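PDB 5YNL: arginase from Glaciozyma antarctica, which probably hydrolyses L-arginine to L-ornithine and urea, as other arginases do with a pair of manganese ions. Local coordinates for residues 283-291 with 304-315. Residues are numbered along the deposited sequence; the frame is centred on the assembly and turned at random.
Sequences LSFDVDALD and GGLTFREGHYIC
With CG anti to the backbone N (chi1 -155°), Phe285 sends its ring from strand 283-286 to helix 308-315, where Cys315, its SG beside the backbone N (chi1 -68°), meets it. Cys315 SG sits obliquely to the ring, 3.9 Å from Phe285 CD2; Ile314 CB lies at the ring's edge, and Phe285 CZ reaches Gly311 CA at 3.6 Å. Gly311 suits this spot, since a CB there would collide with Leu290 CD2, which also touches Thr307 O. The side chains of Leu283 and Ile314 cross at about a right angle, CD1 against CG2. Replacing Phe285 by an alanine is likely to open a gap between strand and helix and leave Cys315 SG without its aromatic neighbour. Beyond the strand, Leu306 N donates to Ala289 O at 2.8 Å, and Gly305 N to Asp291 OD2 at 3.0 Å, from above the carboxylate plane. Thr307 and Glu310 form a capping box. Strand 283-286 and helix 308-315 run nearly antiparallel (166°), the first half of a beta-alpha-beta crossover to adjacent strand 324-330. Apolar contacts join helix to sheet, while one backbone bond and one to the Asp291 carboxylate tie the segment before the helix to the turn; Asp286 and Asp288, close to Asp178, are probably ligands of the manganese pair, as in other arginases.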
loop_
_atom_site.group_PDB
_atom_site.type_symbol
_atom_site.label_atom_id
_atom_site.label_comp_id
_atom_site.label_asym_id
_atom_site.label_seq_id
_atom_site.Cartn_x
_atom_site.Cartn_y
_atom_site.Cartn_z
ATOM N N LEU A 283 -1.517 4.459 -1.120
ATOM C CA LEU A 283 -0.173 4.023 -1.514
ATOM C C LEU A 283 0.197 2.787 -0.735
ATOM O O LEU A 283 0.441 2.855 0.492
ATOM C CB LEU A 283 0.887 5.114 -1.287
ATOM C CG LEU A 283 2.352 4.796 -1.616
ATOM C CD1 LEU A 283 2.565 4.331 -3.083
ATOM C CD2 LEU A 283 3.179 6.031 -1.350
ATOM N N SER A 284 0.226 1.650 -1.431
ATOM C CA SER A 284 0.520 0.382 -0.754
ATOM C C SER A 284 1.952 -0.036 -1.081
ATOM O O SER A 284 2.211 -0.602 -2.156
ATOM C CB SER A 284 -0.478 -0.696 -1.174
ATOM O OG SER A 284 -0.520 -1.728 -0.209
ATOM N N PHE A 285 2.863 0.258 -0.153
ATOM C CA PHE A 285 4.306 0.158 -0.386
ATOM C C PHE A 285 4.929 -1.083 0.268
ATOM O O PHE A 285 4.902 -1.230 1.495
ATOM C CB PHE A 285 5.013 1.406 0.161
ATOM C CG PHE A 285 6.324 1.703 -0.510
ATOM C CD1 PHE A 285 7.391 0.819 -0.413
ATOM C CD2 PHE A 285 6.489 2.861 -1.240
ATOM C CE1 PHE A 285 8.603 1.100 -1.060
ATOM C CE2 PHE A 285 7.682 3.136 -1.865
ATOM C CZ PHE A 285 8.742 2.250 -1.784
ATOM N N ASP A 286 5.497 -1.965 -0.550
ATOM C CA ASP A 286 6.131 -3.162 -0.043
ATOM C C ASP A 286 7.606 -2.935 -0.134
ATOM O O ASP A 286 8.127 -2.606 -1.194
ATOM C CB ASP A 286 5.776 -4.374 -0.890
ATOM C CG ASP A 286 6.240 -5.662 -0.267
ATOM O OD1 ASP A 286 7.468 -5.850 -0.116
ATOM O OD2 ASP A 286 5.376 -6.492 0.093
ATOM N N VAL A 287 8.281 -3.126 0.987
ATOM C CA VAL A 287 9.710 -2.890 1.107
ATOM C C VAL A 287 10.553 -3.877 0.286
ATOM O O VAL A 287 11.695 -3.577 -0.039
ATOM C CB VAL A 287 10.072 -2.839 2.596
ATOM C CG1 VAL A 287 11.554 -2.697 2.826
ATOM C CG2 VAL A 287 9.344 -1.669 3.217
ATOM N N ASP A 288 9.981 -5.018 -0.101
ATOM C CA ASP A 288 10.686 -5.934 -1.008
ATOM C C ASP A 288 10.933 -5.356 -2.424
ATOM O O ASP A 288 11.663 -5.946 -3.228
ATOM C CB ASP A 288 10.048 -7.347 -1.032
ATOM C CG ASP A 288 8.943 -7.527 -2.104
ATOM O OD1 ASP A 288 8.402 -6.536 -2.667
ATOM O OD2 ASP A 288 8.589 -8.705 -2.372
ATOM N N ALA A 289 10.337 -4.202 -2.722
ATOM C CA ALA A 289 10.612 -3.554 -4.001
ATOM C C ALA A 289 11.952 -2.828 -3.947
ATOM O O ALA A 289 12.476 -2.411 -4.996
ATOM C CB ALA A 289 9.482 -2.608 -4.419
ATOM N N LEU A 290 12.491 -2.685 -2.733
ATOM C CA LEU A 290 13.692 -1.892 -2.531
ATOM C C LEU A 290 14.971 -2.724 -2.601
ATOM O O LEU A 290 14.923 -3.956 -2.720
ATOM C CB LEU A 290 13.661 -1.178 -1.173
ATOM C CG LEU A 290 12.712 -0.008 -0.920
ATOM C CD1 LEU A 290 12.907 0.493 0.513
ATOM C CD2 LEU A 290 12.949 1.124 -1.912
ATOM N N ASP A 291 16.102 -2.018 -2.544
ATOM C CA ASP A 291 17.429 -2.590 -2.333
ATOM C C ASP A 291 18.146 -1.821 -1.207
ATOM O O ASP A 291 17.899 -0.611 -1.015
ATOM C CB ASP A 291 18.270 -2.482 -3.613
ATOM C CG ASP A 291 17.998 -3.596 -4.588
ATOM O OD1 ASP A 291 17.217 -4.503 -4.235
ATOM O OD2 ASP A 291 18.580 -3.577 -5.698
ATOM N N GLY A 304 18.816 -5.116 -8.534
ATOM C CA GLY A 304 17.800 -4.840 -9.545
ATOM C C GLY A 304 16.473 -4.266 -9.052
ATOM O O GLY A 304 15.515 -4.134 -9.838
ATOM N N GLY A 305 16.400 -3.909 -7.770
ATOM C CA GLY A 305 15.197 -3.287 -7.238
ATOM C C GLY A 305 15.303 -1.768 -7.189
ATOM O O GLY A 305 16.342 -1.212 -7.571
ATOM N N LEU A 306 14.250 -1.084 -6.744
ATOM C CA LEU A 306 14.324 0.367 -6.550
ATOM C C LEU A 306 15.487 0.711 -5.598
ATOM O O LEU A 306 15.811 -0.082 -4.722
ATOM C CB LEU A 306 13.000 0.934 -5.987
ATOM C CG LEU A 306 11.764 0.846 -6.896
ATOM C CD1 LEU A 306 10.478 1.296 -6.138
ATOM C CD2 LEU A 306 11.969 1.657 -8.196
ATOM N N THR A 307 16.144 1.853 -5.780
ATOM C CA THR A 307 17.068 2.321 -4.742
ATOM C C THR A 307 16.237 2.905 -3.607
ATOM O O THR A 307 15.024 3.119 -3.768
ATOM C CB THR A 307 17.984 3.414 -5.231
ATOM O OG1 THR A 307 17.186 4.564 -5.582
ATOM C CG2 THR A 307 18.816 2.914 -6.419
ATOM N N PHE A 308 16.875 3.189 -2.475
ATOM C CA PHE A 308 16.155 3.846 -1.397
ATOM C C PHE A 308 15.631 5.213 -1.830
ATOM O O PHE A 308 14.490 5.568 -1.532
ATOM C CB PHE A 308 17.008 4.038 -0.161
ATOM C CG PHE A 308 16.420 5.047 0.788
ATOM C CD1 PHE A 308 15.322 4.715 1.582
ATOM C CD2 PHE A 308 16.935 6.351 0.863
ATOM C CE1 PHE A 308 14.747 5.652 2.446
ATOM C CE2 PHE A 308 16.360 7.293 1.730
ATOM C CZ PHE A 308 15.254 6.938 2.519
ATOM N N ARG A 309 16.480 5.979 -2.516
ATOM C CA ARG A 309 16.092 7.296 -3.016
ATOM C C ARG A 309 14.803 7.236 -3.857
ATOM O O ARG A 309 13.877 8.020 -3.620
ATOM C CB ARG A 309 17.251 7.982 -3.762
ATOM C CG ARG A 309 18.201 8.772 -2.844
ATOM C CD ARG A 309 19.453 9.253 -3.576
ATOM N NE ARG A 309 19.151 9.887 -4.865
ATOM C CZ ARG A 309 20.065 10.304 -5.746
ATOM N NH1 ARG A 309 21.354 10.168 -5.480
ATOM N NH2 ARG A 309 19.680 10.851 -6.895
ATOM N N GLU A 310 14.721 6.286 -4.787
ATOM C CA GLU A 310 13.511 6.096 -5.592
ATOM C C GLU A 310 12.288 5.734 -4.756
ATOM O O GLU A 310 11.191 6.233 -5.028
ATOM C CB GLU A 310 13.717 5.034 -6.690
ATOM C CG GLU A 310 14.547 5.499 -7.901
ATOM C CD GLU A 310 15.171 4.334 -8.667
ATOM O OE1 GLU A 310 15.264 3.223 -8.092
ATOM O OE2 GLU A 310 15.579 4.521 -9.827
ATOM N N GLY A 311 12.445 4.859 -3.766
ATOM C CA GLY A 311 11.329 4.526 -2.888
ATOM C C GLY A 311 10.896 5.770 -2.115
ATOM O O GLY A 311 9.704 6.003 -1.850
ATOM N N HIS A 312 11.882 6.589 -1.762
ATOM C CA HIS A 312 11.618 7.836 -1.069
ATOM C C HIS A 312 10.900 8.861 -1.952
ATOM O O HIS A 312 9.909 9.466 -1.531
ATOM C CB HIS A 312 12.914 8.439 -0.578
ATOM C CG HIS A 312 12.712 9.591 0.340
ATOM N ND1 HIS A 312 12.875 9.482 1.698
ATOM C CD2 HIS A 312 12.353 10.870 0.090
ATOM C CE1 HIS A 312 12.621 10.661 2.257
ATOM N NE2 HIS A 312 12.302 11.512 1.304
ATOM N N TYR A 313 11.424 9.083 -3.159
ATOM C CA TYR A 313 10.773 9.981 -4.110
ATOM C C TYR A 313 9.307 9.593 -4.366
ATOM O O TYR A 313 8.451 10.461 -4.483
ATOM C CB TYR A 313 11.547 10.101 -5.431
ATOM C CG TYR A 313 10.847 11.032 -6.393
ATOM C CD1 TYR A 313 11.039 12.399 -6.319
ATOM C CD2 TYR A 313 9.953 10.546 -7.346
ATOM C CE1 TYR A 313 10.384 13.264 -7.170
ATOM C CE2 TYR A 313 9.280 11.419 -8.214
ATOM C CZ TYR A 313 9.509 12.776 -8.109
ATOM O OH TYR A 313 8.858 13.646 -8.943
ATOM N N ILE A 314 9.012 8.305 -4.462
ATOM C CA ILE A 314 7.623 7.894 -4.636
ATOM C C ILE A 314 6.772 8.457 -3.486
ATOM O O ILE A 314 5.668 9.003 -3.714
ATOM C CB ILE A 314 7.464 6.351 -4.689
ATOM C CG1 ILE A 314 8.241 5.761 -5.874
ATOM C CG2 ILE A 314 6.006 5.944 -4.774
ATOM C CD1 ILE A 314 7.979 4.228 -6.088
ATOM N N CYS A 315 7.282 8.330 -2.261
ATOM C CA CYS A 315 6.552 8.780 -1.084
ATOM C C CYS A 315 6.459 10.289 -1.038
ATOM O O CYS A 315 5.421 10.828 -0.664
ATOM C CB CYS A 315 7.193 8.226 0.208
ATOM S SG CYS A 315 7.000 6.416 0.355
#